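Local coordinates for putative alpha/beta hydrolase fold protein (Candidatus Nitrososphaera gargensis, PDB 5A62) that probably hydrolyses carboxylic esters, as a putative carboxylesterase of the alpha/beta hydrolase fold from an ammonia-oxidising archaeon, at residues V27-I32 and C93-H98. Sequence-based numbering, arbitrary orientation.
Sequences VLIHPI and CTIIGH. With ACT (acetate ion), chain B.
V27 and I29 show how one strand of a parallel pair spends its polar groups on alternate residues of its neighbour: each gives an N-H and a C=O, and the four bonds straddle the residues between them. V27 N donates to T94 O at 3.0 Å, and V27 O accepts from I96 N at 2.8 Å in a nearly straight bond. Two residues on, I29 N donates to I96 O, and I29 O accepts from H98 N, 2.9 Å away. CA-H groups of I95 and G97 approach the V27 and I29 carbonyl oxygens, and that of L28 approaches I96 O. The strands, inclined by only 17°, are central neighbours in the sheet of the alpha/beta hydrolase fold, and 93-98 runs into what is probably the nucleophile elbow, a GxSxG sequence that begins at G97 and continues into helix 100-111. Just past strand 25-29, where the oxyanion hole is formed in many relatives, I32 N donates to OXT of an acetate, probably from the crystallisation liquor, at 2.9 Å; I100 N is hydrogen-bonded to the same ion, consistent with an oxyanion site. H30 ND1 bonds to P31 O from within its own ring plane, while NE2 accepts the L58 N-H, so both ring nitrogens are bonded. P31 meets the ring of H98 obliquely, its CG 3.2 Å from ND1, a buried nitrogen without a polar partner; H98 NE2 is instead paired with H248 O. Apolar packing follows on both faces. Because chi1 of I95 is -57°, its CG2 branch lies opposite the backbone N, and this methyl meets I29 CD1 at 3.6 Å, on the face covered by helix 100-111, where V27 CG2 also touches C93 SG. On the other face L28 and I96 run alongside each other, L28 CD2 3.8 Å from I96 CD1, flanked by W39 and I120.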
loop_
_atom_site.group_PDB
_atom_site.type_symbol
_atom_site.label_atom_id
_atom_site.label_comp_id
_atom_site.label_asym_id
_atom_site.label_seq_id
_atom_site.Cartn_x
_atom_site.Cartn_y
_atom_site.Cartn_z
ATOM N N VAL A 27 17.305 20.117 2.923
ATOM C CA VAL A 27 16.005 19.723 2.436
ATOM C C VAL A 27 15.157 19.255 3.590
ATOM O O VAL A 27 15.610 18.355 4.291
ATOM C CB VAL A 27 16.160 18.583 1.401
ATOM C CG1 VAL A 27 14.809 18.146 0.861
ATOM C CG2 VAL A 27 17.102 18.998 0.266
ATOM N N LEU A 28 14.002 19.843 3.744
ATOM C CA LEU A 28 13.085 19.566 4.856
ATOM C C LEU A 28 11.948 18.729 4.339
ATOM O O LEU A 28 11.274 19.114 3.383
ATOM C CB LEU A 28 12.522 20.789 5.552
ATOM C CG LEU A 28 13.563 21.834 5.904
ATOM C CD1 LEU A 28 12.905 22.991 6.603
ATOM C CD2 LEU A 28 14.620 21.310 6.793
ATOM N N ILE A 29 11.681 17.590 5.009
ATOM C CA ILE A 29 10.602 16.666 4.589
ATOM C C ILE A 29 9.667 16.419 5.747
ATOM O O ILE A 29 10.070 15.869 6.778
ATOM C CB ILE A 29 11.160 15.374 4.027
ATOM C CG1 ILE A 29 12.333 15.606 3.060
ATOM C CG2 ILE A 29 10.069 14.602 3.353
ATOM C CD1 ILE A 29 12.799 14.371 2.336
ATOM N N HIS A 30 8.436 16.864 5.595
ATOM C CA HIS A 30 7.397 16.813 6.613
ATOM C C HIS A 30 6.816 15.406 6.820
ATOM O O HIS A 30 7.040 14.497 6.027
ATOM C CB HIS A 30 6.283 17.811 6.267
ATOM C CG HIS A 30 5.494 17.458 5.051
ATOM N ND1 HIS A 30 4.524 16.491 5.084
ATOM C CD2 HIS A 30 5.445 17.971 3.780
ATOM C CE1 HIS A 30 3.939 16.415 3.896
ATOM N NE2 HIS A 30 4.497 17.276 3.081
ATOM N N PRO A 31 6.047 15.207 7.910
ATOM C CA PRO A 31 5.447 13.915 8.225
ATOM C C PRO A 31 4.118 13.742 7.532
ATOM O O PRO A 31 3.592 14.628 6.905
ATOM C CB PRO A 31 5.201 14.020 9.719
ATOM C CG PRO A 31 4.937 15.403 9.952
ATOM C CD PRO A 31 5.884 16.134 9.037
ATOM N N ILE A 32 3.549 12.540 7.622
ATOM C CA ILE A 32 2.174 12.358 7.195
ATOM C C ILE A 32 1.288 13.341 7.935
ATOM O O ILE A 32 1.388 13.423 9.175
ATOM C CB ILE A 32 1.691 10.907 7.408
ATOM C CG1 ILE A 32 2.492 9.962 6.500
ATOM C CG2 ILE A 32 0.197 10.802 7.148
ATOM C CD1 ILE A 32 2.129 8.498 6.688
ATOM N N CYS A 93 23.702 17.547 -0.432
ATOM C CA CYS A 93 22.814 18.244 0.491
ATOM C C CYS A 93 22.739 17.454 1.784
ATOM O O CYS A 93 23.254 16.312 1.864
ATOM C CB CYS A 93 21.420 18.399 -0.084
ATOM S SG CYS A 93 20.512 16.839 -0.338
ATOM N N THR A 94 22.081 18.013 2.769
ATOM C CA THR A 94 21.702 17.310 3.962
ATOM C C THR A 94 20.172 17.310 3.989
ATOM O O THR A 94 19.552 18.340 3.767
ATOM C CB THR A 94 22.274 17.944 5.186
ATOM O OG1 THR A 94 23.696 17.653 5.156
ATOM C CG2 THR A 94 21.687 17.383 6.466
ATOM N N ILE A 95 19.560 16.192 4.365
ATOM C CA ILE A 95 18.091 16.069 4.420
ATOM C C ILE A 95 17.666 15.904 5.878
ATOM O O ILE A 95 18.206 15.076 6.575
ATOM C CB ILE A 95 17.642 14.872 3.612
ATOM C CG1 ILE A 95 18.108 14.968 2.167
ATOM C CG2 ILE A 95 16.140 14.766 3.633
ATOM C CD1 ILE A 95 17.934 13.689 1.326
ATOM N N ILE A 96 16.702 16.698 6.248
ATOM C CA ILE A 96 16.089 16.716 7.573
ATOM C C ILE A 96 14.648 16.214 7.369
ATOM O O ILE A 96 13.863 16.899 6.755
ATOM C CB ILE A 96 16.104 18.058 8.253
ATOM C CG1 ILE A 96 17.576 18.521 8.388
ATOM C CG2 ILE A 96 15.406 17.958 9.586
ATOM C CD1 ILE A 96 17.668 19.983 8.678
ATOM N N GLY A 97 14.364 15.018 7.909
ATOM C CA GLY A 97 13.046 14.458 7.694
ATOM C C GLY A 97 12.360 14.026 8.937
ATOM O O GLY A 97 12.986 13.415 9.790
ATOM N N HIS A 98 11.080 14.359 9.094
ATOM C CA HIS A 98 10.287 14.031 10.265
ATOM C C HIS A 98 9.351 12.915 9.882
ATOM O O HIS A 98 8.595 13.006 8.939
ATOM C CB HIS A 98 9.468 15.257 10.738
ATOM C CG HIS A 98 8.539 14.989 11.869
ATOM N ND1 HIS A 98 7.361 15.687 12.014
ATOM C CD2 HIS A 98 8.637 14.212 12.942
ATOM C CE1 HIS A 98 6.742 15.267 13.114
ATOM N NE2 HIS A 98 7.504 14.377 13.708
HETATM C C ACT B . 4.369 9.357 9.624
HETATM O O ACT B . 3.353 9.468 10.355
HETATM O OXT ACT B . 4.762 10.317 9.022
HETATM C CH3 ACT B . 5.103 8.000 9.435
#